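Long-range contacts in hypothetical protein (Lactobacillus plantarum, PDB 2IAY), which is of unconfirmed function but, as a DUF1831 (PF08866) family member with what appears to be a new fold, may play a role in amino-acid metabolism: residues Met29-Val34 with Ala103-Arg108; Pro21-Tyr26 with Arg108-Thr113; Lys15-Ser20 with Phe70-Val75. One frame throughout, in Å; residues are numbered along the deposited sequence. Where two conformers were deposited one is given.

Contact 1 of 3, residues Met29-Val34 with Ala103-Arg108; sequences MDLGFV and ANFIER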
HETATM    1  N   MSE A  29      -2.217  -8.741  10.390  1.00  8.14           N
HETATM    2  CA  MSE A  29      -3.426  -8.442  11.163  0.67  7.16           C
HETATM    3  C   MSE A  29      -3.148  -7.340  12.151  1.00  7.82           C
HETATM    4  O   MSE A  29      -3.930  -6.428  12.342  1.00  9.34           O
HETATM    5  CB  MSE A  29      -3.902  -9.701  11.921  0.67  7.71           C
HETATM    6  CG  MSE A  29      -4.429 -10.734  10.955  0.67  7.52           C
HETATM    7 SE   MSE A  29      -4.994 -12.352  11.856  0.50 14.67          SE
HETATM    8  CE  MSE A  29      -6.090 -13.042  10.367  0.67 17.29           C
ATOM      9  N   ASP A  30      -2.010  -7.428  12.818  1.00  8.64           N
ATOM     10  CA  ASP A  30      -1.620  -6.431  13.816  1.00  8.86           C
ATOM     11  C   ASP A  30      -1.462  -5.032  13.219  1.00  9.86           C
ATOM     12  O   ASP A  30      -1.687  -4.043  13.904  1.00 13.08           O
ATOM     13  CB  ASP A  30      -0.318  -6.858  14.518  1.00  9.69           C
ATOM     14  CG  ASP A  30      -0.014  -6.024  15.752  1.00 10.84           C
ATOM     15  OD1 ASP A  30      -0.929  -5.939  16.609  1.00 11.74           O
ATOM     16  OD2 ASP A  30       1.136  -5.493  15.878  1.00 12.16           O
ATOM     17  N   LEU A  31      -1.098  -4.938  11.943  1.00  9.11           N
ATOM     18  CA  LEU A  31      -0.943  -3.653  11.251  1.00  9.23           C
ATOM     19  C   LEU A  31      -2.211  -3.210  10.548  1.00  9.77           C
ATOM     20  O   LEU A  31      -2.176  -2.192   9.846  1.00 12.56           O
ATOM     21  CB  LEU A  31       0.233  -3.725  10.256  1.00 10.48           C
ATOM     22  CG  LEU A  31       1.630  -3.446  10.827  1.00 11.06           C
ATOM     23  CD1 LEU A  31       1.847  -2.020  11.193  1.00 13.40           C
ATOM     24  CD2 LEU A  31       2.029  -4.310  12.026  1.00 11.77           C
ATOM     25  N   GLY A  32      -3.311  -3.940  10.697  1.00  9.14           N
ATOM     26  CA  GLY A  32      -4.579  -3.483  10.215  1.00  9.46           C
ATOM     27  C   GLY A  32      -5.073  -4.117   8.929  1.00  9.45           C
ATOM     28  O   GLY A  32      -6.111  -3.726   8.414  1.00  9.73           O
ATOM     29  N   PHE A  33      -4.381  -5.119   8.416  1.00  7.72           N
ATOM     30  CA  PHE A  33      -4.898  -5.874   7.281  1.00  8.15           C
ATOM     31  C   PHE A  33      -6.047  -6.756   7.742  1.00  8.62           C
ATOM     32  O   PHE A  33      -6.014  -7.293   8.849  1.00 10.41           O
ATOM     33  CB  PHE A  33      -3.825  -6.769   6.642  1.00  8.62           C
ATOM     34  CG  PHE A  33      -2.774  -6.041   5.862  1.00  7.15           C
ATOM     35  CD1 PHE A  33      -1.804  -5.286   6.489  1.00  8.41           C
ATOM     36  CD2 PHE A  33      -2.764  -6.125   4.481  1.00  7.49           C
ATOM     37  CE1 PHE A  33      -0.818  -4.648   5.746  1.00  9.29           C
ATOM     38  CE2 PHE A  33      -1.792  -5.486   3.753  1.00  8.95           C
ATOM     39  CZ  PHE A  33      -0.873  -4.715   4.375  1.00  9.97           C
ATOM     40  N   VAL A  34      -7.018  -6.921   6.844  1.00  9.13           N
ATOM     41  CA  VAL A  34      -8.254  -7.734   7.038  0.50  9.05           C
ATOM     42  C   VAL A  34      -8.170  -8.950   6.114  1.00  8.39           C
ATOM     43  O   VAL A  34      -7.958  -8.761   4.920  1.00  8.91           O
ATOM     44  CB  VAL A  34      -9.516  -6.892   6.680  0.50 10.65           C
ATOM     45  CG1 VAL A  34     -10.802  -7.742   6.730  0.50 12.93           C
ATOM     46  CG2 VAL A  34      -9.623  -5.710   7.632  0.50 13.61           C
ATOM     47  N   ALA A 103       6.218   3.233   6.534  1.00  8.62           N
ATOM     48  CA  ALA A 103       7.327   3.097   7.452  1.00  7.77           C
ATOM     49  C   ALA A 103       6.989   2.086   8.531  1.00  8.23           C
ATOM     50  O   ALA A 103       7.833   1.353   8.973  1.00  8.51           O
ATOM     51  CB  ALA A 103       7.644   4.462   8.111  1.00 10.67           C
ATOM     52  N   ASN A 104       5.740   2.036   8.965  1.00  7.69           N
ATOM     53  CA  ASN A 104       5.323   1.044   9.933  1.00  8.22           C
ATOM     54  C   ASN A 104       5.456  -0.397   9.369  1.00  7.55           C
ATOM     55  O   ASN A 104       5.784  -1.310  10.098  1.00  8.46           O
ATOM     56  CB  ASN A 104       3.887   1.265  10.406  1.00  9.33           C
ATOM     57  CG  ASN A 104       3.715   2.458  11.283  1.00 11.32           C
ATOM     58  OD1 ASN A 104       4.629   2.825  12.024  1.00 12.44           O
ATOM     59  ND2 ASN A 104       2.517   3.022  11.273  1.00 13.67           N
ATOM     60  N   PHE A 105       5.142  -0.547   8.078  1.00  7.28           N
ATOM     61  CA  PHE A 105       5.275  -1.840   7.437  1.00  7.55           C
ATOM     62  C   PHE A 105       6.748  -2.249   7.317  1.00  7.38           C
ATOM     63  O   PHE A 105       7.068  -3.424   7.457  1.00  8.63           O
ATOM     64  CB  PHE A 105       4.610  -1.820   6.060  1.00  6.76           C
ATOM     65  CG  PHE A 105       3.106  -1.641   6.023  1.00  6.73           C
ATOM     66  CD1 PHE A 105       2.324  -1.517   7.158  1.00  8.70           C
ATOM     67  CD2 PHE A 105       2.496  -1.598   4.796  1.00  9.10           C
ATOM     68  CE1 PHE A 105       0.954  -1.317   7.030  1.00  8.57           C
ATOM     69  CE2 PHE A 105       1.119  -1.434   4.684  1.00  9.56           C
ATOM     70  CZ  PHE A 105       0.356  -1.251   5.812  1.00  8.72           C
ATOM     71  N   ILE A 106       7.625  -1.266   7.096  1.00  7.84           N
ATOM     72  CA  ILE A 106       9.081  -1.536   7.057  1.00  7.55           C
ATOM     73  C   ILE A 106       9.575  -1.964   8.446  1.00  8.89           C
ATOM     74  O   ILE A 106      10.297  -2.936   8.593  1.00 10.52           O
ATOM     75  CB  ILE A 106       9.842  -0.319   6.563  1.00  8.21           C
ATOM     76  CG1 ILE A 106       9.521  -0.112   5.087  1.00 10.01           C
ATOM     77  CG2 ILE A 106      11.349  -0.556   6.755  1.00 10.83           C
ATOM     78  CD1 ILE A 106      10.056   1.172   4.504  1.00 12.17           C
ATOM     79  N   GLU A 107       9.124  -1.285   9.477  1.00  8.28           N
ATOM     80  CA  GLU A 107       9.551  -1.602  10.852  1.00  9.73           C
ATOM     81  C   GLU A 107       9.042  -2.927  11.407  1.00  9.47           C
ATOM     82  O   GLU A 107       9.633  -3.487  12.327  1.00 12.66           O
ATOM     83  CB  GLU A 107       9.123  -0.463  11.764  1.00 11.66           C
ATOM     84  CG  GLU A 107       9.950   0.821  11.490  1.00 14.44           C
ATOM     85  CD  GLU A 107      11.468   0.599  11.358  1.00 20.40           C
ATOM     86  OE1 GLU A 107      12.069   0.012  12.280  1.00 24.22           O
ATOM     87  OE2 GLU A 107      12.058   0.997  10.311  1.00 21.22           O
ATOM     88  N   ARG A 108       7.993  -3.455  10.796  1.00  8.53           N
ATOM     89  CA  ARG A 108       7.354  -4.682  11.268  0.50  8.67           C
ATOM     90  C   ARG A 108       7.495  -5.852  10.287  1.00  7.30           C
ATOM     91  O   ARG A 108       6.758  -6.806  10.346  1.00  9.31           O
ATOM     92  CB  ARG A 108       5.906  -4.409  11.663  0.50  8.97           C
ATOM     93  CG  ARG A 108       5.754  -3.270  12.672  0.50 10.71           C
ATOM     94  CD  ARG A 108       6.116  -3.671  14.089  0.50 12.23           C
ATOM     95  NE  ARG A 108       5.082  -4.539  14.632  0.50  9.24           N
ATOM     96  CZ  ARG A 108       5.190  -5.855  14.827  0.50  9.32           C
ATOM     97  NH1 ARG A 108       6.339  -6.530  14.641  0.50 11.33           N
ATOM     98  NH2 ARG A 108       4.133  -6.504  15.257  0.50 10.35           N
TER
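Asp-30 and Arg-108 form the one salt bridge between these segments, NH2 of the arginine giving its hydrogen to OD2 of the aspartate over 3.2 Å in a nearly straight bond (164°). Arg-108 was modelled in two conformations, and the bond belongs to the one given here. The two ends are helix termini: Asp-30 closes helix 25-30, whose C-terminus is finished by a Schellman motif with Gly-32 at positive phi, and Arg-108 is the first residue to depart from helix 92-107. The carboxylate oxygen lies in the guanidinium plane, at its edge, whereas the hydrogen arrives on the anti side of OD2 and somewhat out of the carboxylate plane, the two flat groups being turned 67° from one another. Bends at chi2 and chi3 fold the arginine chain back, and both residues are exposed, so solvent probably weakens the attraction.

Beneath the bridge, Leu-31 lies along the end of helix 92-107. Its CD2 touches CB and CG of Arg-108, its CD1 reaches CB of Asn-104 at 3.9 Å, and its CB lies against CE1 of Phe-105 at 4.1 Å. Farther in, Phe-33 and Phe-105 approach from opposite directions with ring planes 44° apart, meeting by their outer atoms. Phe-43 of strand 41-47 joins this pair, edge-to-face with Phe-105, and Met-61 of strand 57-63 touches both rings, so the contact fastens the two helix ends over the four-stranded antiparallel sheet. The nearest approach of the rings is from CE1 of Phe-33 to CZ of Phe-105, 3.6 Å.

Contact 2 of 3, residues Pro21-Tyr26 with Arg108-Thr113; sequences PTVKKY and RDILTT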
ATOM      1  N   PRO A  21      10.104 -11.797   2.615  1.00  8.87           N
ATOM      2  CA  PRO A  21       9.975 -13.235   2.461  1.00  9.22           C
ATOM      3  C   PRO A  21       9.597 -13.944   3.771  1.00 10.72           C
ATOM      4  O   PRO A  21       9.343 -15.136   3.748  1.00 13.70           O
ATOM      5  CB  PRO A  21      11.353 -13.666   1.969  1.00 12.03           C
ATOM      6  CG  PRO A  21      12.278 -12.660   2.516  1.00 13.90           C
ATOM      7  CD  PRO A  21      11.495 -11.352   2.448  1.00 11.30           C
ATOM      8  N   THR A  22       9.580 -13.196   4.868  1.00 10.15           N
ATOM      9  CA  THR A  22       9.233 -13.725   6.180  1.00 10.67           C
ATOM     10  C   THR A  22       7.977 -13.082   6.742  1.00 10.78           C
ATOM     11  O   THR A  22       7.713 -13.200   7.939  1.00 12.06           O
ATOM     12  CB  THR A  22      10.412 -13.556   7.165  1.00 10.76           C
ATOM     13  OG1 THR A  22      10.831 -12.185   7.227  1.00 12.27           O
ATOM     14  CG2 THR A  22      11.571 -14.405   6.718  1.00 14.27           C
ATOM     15  N   VAL A  23       7.154 -12.487   5.883  1.00  9.36           N
ATOM     16  CA  VAL A  23       5.923 -11.829   6.313  1.00  8.16           C
ATOM     17  C   VAL A  23       5.000 -12.818   7.041  1.00  8.44           C
ATOM     18  O   VAL A  23       4.823 -13.950   6.616  1.00 10.62           O
ATOM     19  CB  VAL A  23       5.244 -11.143   5.133  1.00  8.03           C
ATOM     20  CG1 VAL A  23       4.668 -12.145   4.110  1.00  9.68           C
ATOM     21  CG2 VAL A  23       4.151 -10.213   5.602  1.00  9.15           C
ATOM     22  N   LYS A  24       4.363 -12.342   8.090  1.00  7.31           N
ATOM     23  CA  LYS A  24       3.548 -13.185   8.958  1.00  7.49           C
ATOM     24  C   LYS A  24       2.105 -12.716   8.954  1.00  6.98           C
ATOM     25  O   LYS A  24       1.794 -11.539   9.107  1.00  8.26           O
ATOM     26  CB  LYS A  24       4.089 -13.169  10.390  1.00  8.52           C
ATOM     27  CG  LYS A  24       5.498 -13.801  10.484  1.00 10.23           C
ATOM     28  CD  LYS A  24       6.245 -13.419  11.763  1.00 11.91           C
ATOM     29  CE  LYS A  24       7.754 -13.267  11.559  1.00 15.44           C
ATOM     30  NZ  LYS A  24       8.033 -12.063  10.754  1.00 15.21           N
ATOM     31  N   LYS A  25       1.198 -13.705   8.902  1.00  7.76           N
ATOM     32  CA  LYS A  25      -0.252 -13.504   9.039  1.00  7.69           C
ATOM     33  C   LYS A  25      -0.576 -12.614  10.225  1.00  6.91           C
ATOM     34  O   LYS A  25      -1.321 -11.634  10.090  1.00  6.93           O
ATOM     35  CB  LYS A  25      -0.927 -14.899   9.230  1.00  6.98           C
ATOM     36  CG  LYS A  25      -2.387 -14.853   9.619  1.00  7.41           C
ATOM     37  CD  LYS A  25      -2.932 -16.208  10.062  1.00  8.28           C
ATOM     38  CE  LYS A  25      -4.397 -16.083  10.406  1.00  8.09           C
ATOM     39  NZ  LYS A  25      -4.961 -17.391  10.752  1.00  9.98           N
ATOM     40  N   TYR A  26      -0.055 -12.947  11.402  1.00  6.83           N
ATOM     41  CA  TYR A  26      -0.477 -12.225  12.593  1.00  7.68           C
ATOM     42  C   TYR A  26       0.072 -10.808  12.581  1.00  8.33           C
ATOM     43  O   TYR A  26      -0.531  -9.923  13.162  1.00  8.54           O
ATOM     44  CB  TYR A  26      -0.078 -12.954  13.898  1.00  8.93           C
ATOM     45  CG  TYR A  26      -0.758 -14.305  14.073  1.00 12.00           C
ATOM     46  CD1 TYR A  26      -2.085 -14.512  13.778  1.00 13.59           C
ATOM     47  CD2 TYR A  26      -0.015 -15.382  14.555  1.00 14.97           C
ATOM     48  CE1 TYR A  26      -2.657 -15.813  13.941  1.00 15.01           C
ATOM     49  CE2 TYR A  26      -0.539 -16.583  14.756  1.00 18.09           C
ATOM     50  CZ  TYR A  26      -1.830 -16.805  14.444  1.00 17.60           C
ATOM     51  OH  TYR A  26      -2.270 -18.094  14.672  1.00 22.57           O
ATOM     52  N   ARG A 108       7.993  -3.455  10.796  1.00  8.53           N
ATOM     53  CA  ARG A 108       7.354  -4.682  11.268  0.50  8.67           C
ATOM     54  C   ARG A 108       7.495  -5.852  10.287  1.00  7.30           C
ATOM     55  O   ARG A 108       6.758  -6.806  10.346  1.00  9.31           O
ATOM     56  CB  ARG A 108       5.906  -4.409  11.663  0.50  8.97           C
ATOM     57  CG  ARG A 108       5.754  -3.270  12.672  0.50 10.71           C
ATOM     58  CD  ARG A 108       6.116  -3.671  14.089  0.50 12.23           C
ATOM     59  NE  ARG A 108       5.082  -4.539  14.632  0.50  9.24           N
ATOM     60  CZ  ARG A 108       5.190  -5.855  14.827  0.50  9.32           C
ATOM     61  NH1 ARG A 108       6.339  -6.530  14.641  0.50 11.33           N
ATOM     62  NH2 ARG A 108       4.133  -6.504  15.257  0.50 10.35           N
ATOM     63  N   ASP A 109       8.491  -5.795   9.394  1.00  8.42           N
ATOM     64  CA  ASP A 109       8.814  -6.946   8.537  1.00  9.03           C
ATOM     65  C   ASP A 109       7.690  -7.330   7.595  1.00  8.57           C
ATOM     66  O   ASP A 109       7.449  -8.509   7.362  1.00  8.98           O
ATOM     67  CB  ASP A 109       9.317  -8.160   9.357  1.00 10.14           C
ATOM     68  CG  ASP A 109       9.845  -9.322   8.514  1.00 10.83           C
ATOM     69  OD1 ASP A 109      10.542  -9.080   7.522  1.00 10.99           O
ATOM     70  OD2 ASP A 109       9.587 -10.507   8.849  1.00 12.78           O
ATOM     71  N   ILE A 110       7.039  -6.319   7.016  1.00  7.73           N
ATOM     72  CA  ILE A 110       6.063  -6.536   5.960  1.00  7.19           C
ATOM     73  C   ILE A 110       6.641  -6.174   4.603  1.00  7.54           C
ATOM     74  O   ILE A 110       6.512  -6.963   3.652  1.00  7.95           O
ATOM     75  CB  ILE A 110       4.720  -5.812   6.248  1.00  8.80           C
ATOM     76  CG1 ILE A 110       4.075  -6.389   7.552  1.00 10.16           C
ATOM     77  CG2 ILE A 110       3.786  -5.892   5.042  1.00  8.46           C
ATOM     78  CD1 ILE A 110       2.950  -5.559   8.118  1.00 12.29           C
ATOM     79  N   LEU A 111       7.256  -4.995   4.519  1.00  7.19           N
ATOM     80  CA  LEU A 111       7.892  -4.501   3.287  1.00  7.59           C
ATOM     81  C   LEU A 111       9.337  -4.125   3.571  1.00  7.89           C
ATOM     82  O   LEU A 111       9.659  -3.732   4.698  1.00  8.75           O
ATOM     83  CB  LEU A 111       7.181  -3.249   2.756  1.00  8.07           C
ATOM     84  CG  LEU A 111       5.720  -3.407   2.342  1.00  7.31           C
ATOM     85  CD1 LEU A 111       5.167  -2.037   1.895  1.00  8.61           C
ATOM     86  CD2 LEU A 111       5.569  -4.462   1.226  1.00  9.45           C
ATOM     87  N   THR A 112      10.148  -4.163   2.530  1.00  7.45           N
ATOM     88  CA  THR A 112      11.465  -3.508   2.519  1.00  7.99           C
ATOM     89  C   THR A 112      11.558  -2.613   1.292  1.00  8.32           C
ATOM     90  O   THR A 112      10.719  -2.667   0.409  1.00  8.94           O
ATOM     91  CB  THR A 112      12.602  -4.504   2.531  1.00  9.26           C
ATOM     92  OG1 THR A 112      12.546  -5.287   1.336  1.00 10.12           O
ATOM     93  CG2 THR A 112      12.567  -5.360   3.772  1.00 10.06           C
ATOM     94  N   THR A 113      12.562  -1.761   1.254  1.00  8.61           N
ATOM     95  CA  THR A 113      12.875  -1.028   0.035  0.50  7.71           C
ATOM     96  C   THR A 113      14.392  -1.031  -0.149  1.00  8.63           C
ATOM     97  O   THR A 113      15.141  -1.487   0.712  1.00  9.33           O
ATOM     98  CB  THR A 113      12.209   0.395   0.047  0.50  9.52           C
ATOM     99  OG1 THR A 113      12.382   1.065  -1.199  0.50  7.73           O
ATOM    100  CG2 THR A 113      12.741   1.262   1.143  0.50 11.31           C
TER
HETATM  101  O   HOH W   1       5.868 -10.024   9.244  1.00 10.49           O
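OD2 of Asp-109 is gripped twice from the 21-26 segment: OG1 of Thr-22 donates a short hydrogen bond to it (2.6 Å), and NZ of Lys-24 makes a salt bridge with it at 2.9 Å. The threonine hydroxyl uses the syn lone pair of OD2, on the side of the other carboxylate oxygen. With its chain bent at chi3 and chi4, Lys-24 curls back so that NZ also donates to the carbonyl O of its near neighbour Thr-22, at 3.1 Å. Lys-24 is the N-cap residue of helix 25-30, and one water ties the backbones together here, accepting from N of Lys-24 and donating to O of Asp-109 at 2.9 Å; its bond from the lysine NZ is weak.

Below this polar layer the contact turns apolar. CG2 of Val-23, anti to the backbone N, is thereby directed at Ile-110, meeting its CG1 at 4.3 Å. Thr-27 and Leu-28 of helix 25-30 also touch Ile-110, and Phe-105 of helix 92-107 packs on it as well.

The carboxylate is further positioned by OG of Ser-20, which hydrogen-bonds to OD1 of Asp-109. Thus the turn after helix 92-107, where Asp-109 has positive phi, is joined to the loop leading from strand 17-19 into helix 25-30. Replacing Asp-109 by an alanine removes the carboxylate, and is likely to leave the Lys-24 ammonium without this counter-charge and Thr-22 OG1 without the acceptor of its short bond. Held by a cation and two hydroxyl groups, the carboxylate is likely to be stabilised in its ionised form.

Contact 3 of 3, residues Lys15-Ser20 with Phe70-Val75; sequences KTYTLS and FKMTTV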
ATOM      1  N   LYS A  15      11.122   4.881  -5.418  1.00 12.19           N
ATOM      2  CA  LYS A  15      11.398   3.717  -4.584  1.00 12.60           C
ATOM      3  C   LYS A  15      10.562   2.541  -5.057  1.00 11.11           C
ATOM      4  O   LYS A  15       9.453   2.735  -5.487  1.00 12.62           O
ATOM      5  CB  LYS A  15      10.960   3.997  -3.113  1.00 13.43           C
ATOM      6  CG  LYS A  15      11.763   5.068  -2.499  1.00 17.31           C
ATOM      7  CD  LYS A  15      11.481   5.223  -1.050  1.00 14.86           C
ATOM      8  CE  LYS A  15      12.156   6.528  -0.662  1.00 19.66           C
ATOM      9  NZ  LYS A  15      12.502   6.690   0.713  1.00 25.04           N
ATOM     10  N   THR A  16      11.090   1.344  -4.883  1.00 10.71           N
ATOM     11  CA  THR A  16      10.375   0.089  -5.081  0.50  9.97           C
ATOM     12  C   THR A  16      10.225  -0.576  -3.708  1.00 10.80           C
ATOM     13  O   THR A  16      11.189  -0.595  -2.926  1.00 13.26           O
ATOM     14  CB  THR A  16      11.148  -0.795  -6.101  0.50 11.29           C
ATOM     15  OG1 THR A  16      11.076  -0.189  -7.392  0.50 12.87           O
ATOM     16  CG2 THR A  16      10.573  -2.159  -6.244  0.50  9.65           C
ATOM     17  N   TYR A  17       9.060  -1.155  -3.445  1.00  8.62           N
ATOM     18  CA  TYR A  17       8.826  -1.876  -2.205  1.00  8.84           C
ATOM     19  C   TYR A  17       8.795  -3.355  -2.518  1.00  8.65           C
ATOM     20  O   TYR A  17       8.241  -3.784  -3.531  1.00 10.08           O
ATOM     21  CB  TYR A  17       7.497  -1.420  -1.554  1.00  7.64           C
ATOM     22  CG  TYR A  17       7.607  -0.043  -1.005  1.00  8.19           C
ATOM     23  CD1 TYR A  17       7.304   1.056  -1.785  1.00  9.34           C
ATOM     24  CD2 TYR A  17       8.040   0.169   0.292  1.00  9.44           C
ATOM     25  CE1 TYR A  17       7.430   2.333  -1.289  1.00  9.75           C
ATOM     26  CE2 TYR A  17       8.144   1.445   0.785  1.00 10.93           C
ATOM     27  CZ  TYR A  17       7.864   2.522  -0.025  1.00 10.69           C
ATOM     28  OH  TYR A  17       7.989   3.804   0.443  1.00 14.71           O
ATOM     29  N   THR A  18       9.405  -4.138  -1.629  1.00  7.74           N
ATOM     30  CA  THR A  18       9.460  -5.580  -1.732  1.00  8.04           C
ATOM     31  C   THR A  18       8.748  -6.220  -0.571  1.00  8.37           C
ATOM     32  O   THR A  18       8.907  -5.829   0.574  1.00  9.16           O
ATOM     33  CB  THR A  18      10.930  -6.002  -1.713  1.00  9.66           C
ATOM     34  OG1 THR A  18      11.584  -5.425  -2.844  1.00 10.80           O
ATOM     35  CG2 THR A  18      11.114  -7.527  -1.790  1.00 11.13           C
ATOM     36  N   LEU A  19       7.971  -7.251  -0.846  1.00  8.81           N
ATOM     37  CA  LEU A  19       7.301  -8.007   0.206  1.00  8.08           C
ATOM     38  C   LEU A  19       8.345  -8.820   0.963  1.00  9.37           C
ATOM     39  O   LEU A  19       9.129  -9.504   0.369  1.00 11.60           O
ATOM     40  CB  LEU A  19       6.240  -8.910  -0.414  1.00  9.56           C
ATOM     41  CG  LEU A  19       5.364  -9.719   0.563  1.00  8.18           C
ATOM     42  CD1 LEU A  19       4.457  -8.817   1.394  1.00 10.42           C
ATOM     43  CD2 LEU A  19       4.561 -10.770  -0.161  1.00  9.72           C
ATOM     44  N   SER A  20       8.315  -8.763   2.276  1.00  8.77           N
ATOM     45  CA  SER A  20       9.237  -9.542   3.059  1.00  8.56           C
ATOM     46  C   SER A  20       9.013 -11.018   2.824  1.00  8.28           C
ATOM     47  O   SER A  20       7.891 -11.495   2.921  1.00  8.91           O
ATOM     48  CB  SER A  20       9.110  -9.272   4.540  1.00  8.96           C
ATOM     49  OG  SER A  20       9.893 -10.236   5.214  1.00 10.51           O
ATOM     50  N   PHE A  70       2.168  -9.677  -3.538  1.00  6.68           N
ATOM     51  CA  PHE A  70       1.318  -8.567  -3.157  1.00  6.91           C
ATOM     52  C   PHE A  70       1.013  -7.686  -4.351  1.00  6.21           C
ATOM     53  O   PHE A  70       1.592  -7.815  -5.431  1.00  7.69           O
ATOM     54  CB  PHE A  70       1.862  -7.752  -1.963  1.00  6.71           C
ATOM     55  CG  PHE A  70       2.930  -6.713  -2.263  1.00  6.42           C
ATOM     56  CD1 PHE A  70       4.179  -7.044  -2.787  1.00  8.53           C
ATOM     57  CD2 PHE A  70       2.745  -5.396  -1.867  1.00  7.15           C
ATOM     58  CE1 PHE A  70       5.150  -6.081  -2.964  1.00  8.20           C
ATOM     59  CE2 PHE A  70       3.721  -4.447  -2.046  1.00  7.28           C
ATOM     60  CZ  PHE A  70       4.933  -4.789  -2.585  1.00  7.83           C
ATOM     61  N   LYS A  71       0.072  -6.789  -4.114  1.00  7.34           N
ATOM     62  CA  LYS A  71      -0.317  -5.719  -4.981  1.00  7.04           C
ATOM     63  C   LYS A  71      -0.414  -4.456  -4.145  1.00  6.39           C
ATOM     64  O   LYS A  71      -0.847  -4.499  -3.003  1.00  7.51           O
ATOM     65  CB  LYS A  71      -1.693  -5.971  -5.616  1.00  8.40           C
ATOM     66  CG  LYS A  71      -1.771  -7.211  -6.426  1.00  9.08           C
ATOM     67  CD  LYS A  71      -3.209  -7.606  -6.714  1.00  9.76           C
ATOM     68  CE  LYS A  71      -3.301  -8.834  -7.595  1.00 11.00           C
ATOM     69  NZ  LYS A  71      -4.715  -9.156  -8.013  1.00 12.33           N
HETATM   70  N   MSE A  72      -0.023  -3.312  -4.714  1.00  6.18           N
HETATM   71  CA  MSE A  72      -0.137  -2.057  -4.009  1.00  6.99           C
HETATM   72  C   MSE A  72      -0.296  -0.946  -5.021  1.00  7.91           C
HETATM   73  O   MSE A  72       0.400  -0.919  -6.032  1.00  9.91           O
HETATM   74  CB  MSE A  72       1.058  -1.825  -3.115  1.00  8.48           C
HETATM   75  CG  MSE A  72       0.944  -0.571  -2.255  1.00  7.19           C
HETATM   76 SE   MSE A  72       2.436  -0.422  -0.992  0.75 13.74          SE
HETATM   77  CE  MSE A  72       3.807  -0.153  -2.283  1.00 12.12           C
ATOM     78  N   THR A  73      -1.232  -0.055  -4.774  1.00  7.45           N
ATOM     79  CA  THR A  73      -1.572   1.018  -5.709  0.50  8.90           C
ATOM     80  C   THR A  73      -1.974   2.294  -4.982  1.00  7.87           C
ATOM     81  O   THR A  73      -2.433   2.257  -3.864  1.00  8.71           O
ATOM     82  CB  THR A  73      -2.746   0.600  -6.634  0.50 10.15           C
ATOM     83  OG1 THR A  73      -3.864   0.174  -5.850  0.50 12.06           O
ATOM     84  CG2 THR A  73      -2.336  -0.544  -7.597  0.50 11.90           C
ATOM     85  N   THR A  74      -1.818   3.422  -5.665  1.00  9.74           N
ATOM     86  CA  THR A  74      -2.421   4.688  -5.312  1.00  8.43           C
ATOM     87  C   THR A  74      -3.503   4.985  -6.310  1.00  8.63           C
ATOM     88  O   THR A  74      -3.282   4.941  -7.536  1.00 11.45           O
ATOM     89  CB  THR A  74      -1.394   5.835  -5.242  1.00 10.15           C
ATOM     90  OG1 THR A  74      -0.578   5.841  -6.426  1.00 10.21           O
ATOM     91  CG2 THR A  74      -0.453   5.662  -4.018  1.00 10.60           C
ATOM     92  N   VAL A  75      -4.632   5.346  -5.786  1.00  8.79           N
ATOM     93  CA  VAL A  75      -5.808   5.702  -6.596  1.00  9.86           C
ATOM     94  C   VAL A  75      -6.313   7.040  -6.105  1.00  9.61           C
ATOM     95  O   VAL A  75      -5.898   7.556  -5.079  1.00  9.46           O
ATOM     96  CB  VAL A  75      -6.882   4.600  -6.506  1.00 10.89           C
ATOM     97  CG1 VAL A  75      -6.411   3.298  -7.177  1.00 13.86           C
ATOM     98  CG2 VAL A  75      -7.279   4.337  -5.060  1.00 11.20           C
TER
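Phe-70 meets Tyr-17 and Leu-19 where strand 70-76, an outer strand of the four-stranded antiparallel sheet, comes up to strand 17-19, the middle of the three-stranded one; the N-terminal segment is bonded to both, through Thr-5 to Phe-70 and through Thr-6 and Val-8 to strand 17-19. The segment axes are 8.6 Å apart and run nearly antiparallel (151°), and side chains of strand 70-76 meet both side chains and main chain of strand 17-19. From CB, where chi1 of 81° sets CG between the backbone N and the carbonyl carbon, the phenylalanine is aimed across the gap. CD1 of its ring then meets CB of Leu-19 at 3.7 Å, and CE1 comes to the backbone N of Leu-19 at the same distance. At the tip, CZ of Phe-70 lies 3.6 Å from O of Tyr-17, which sits at the edge of the ring and close to its plane.

One step along the strand, selenomethionine Met-72 stretches out and then bends at chi3 (67°), carrying its methyl to the tyrosine. CE of Met-72 touches CD1 of Tyr-17 at 3.7 Å, while the tyrosine ring continues past toward helix 92-107, where its OH makes a weak hydrogen bond to Arg-99. Leu-102 of that helix touches both Tyr-17 and Met-72, and Leu-111 of strand 111-113 packs on Tyr-17 and Phe-70.

Backbone bonds of strand 17-19 run to Val-8, Thr-6 and Thr-112, and the contact with strand 70-76 is van der Waals, with a slight electrostatic share probably added where the slightly positive C-H rim of Phe-70 faces the carbonyl oxygen.

How the contacts relate
Contact 3 is the buried one, nearest the centre of the chain, and is made by carbon atoms and main-chain N and O, without a charged pair; contacts 1 and 2 are partly buried, each with a charged pair on the outer side and apolar residues within. These two are neighbours, with centres about 8 Å apart: they share Arg-108, both use helix 25-30, and Leu-31 packs on Ile-110 between them. Along the chain, contact 1 is nested inside the loop closed by contact 2, whereas contact 3 crosses both. Contacts 2 and 3 reach the same three-stranded sheet, in which strands 111-113 and 17-19 are neighbours.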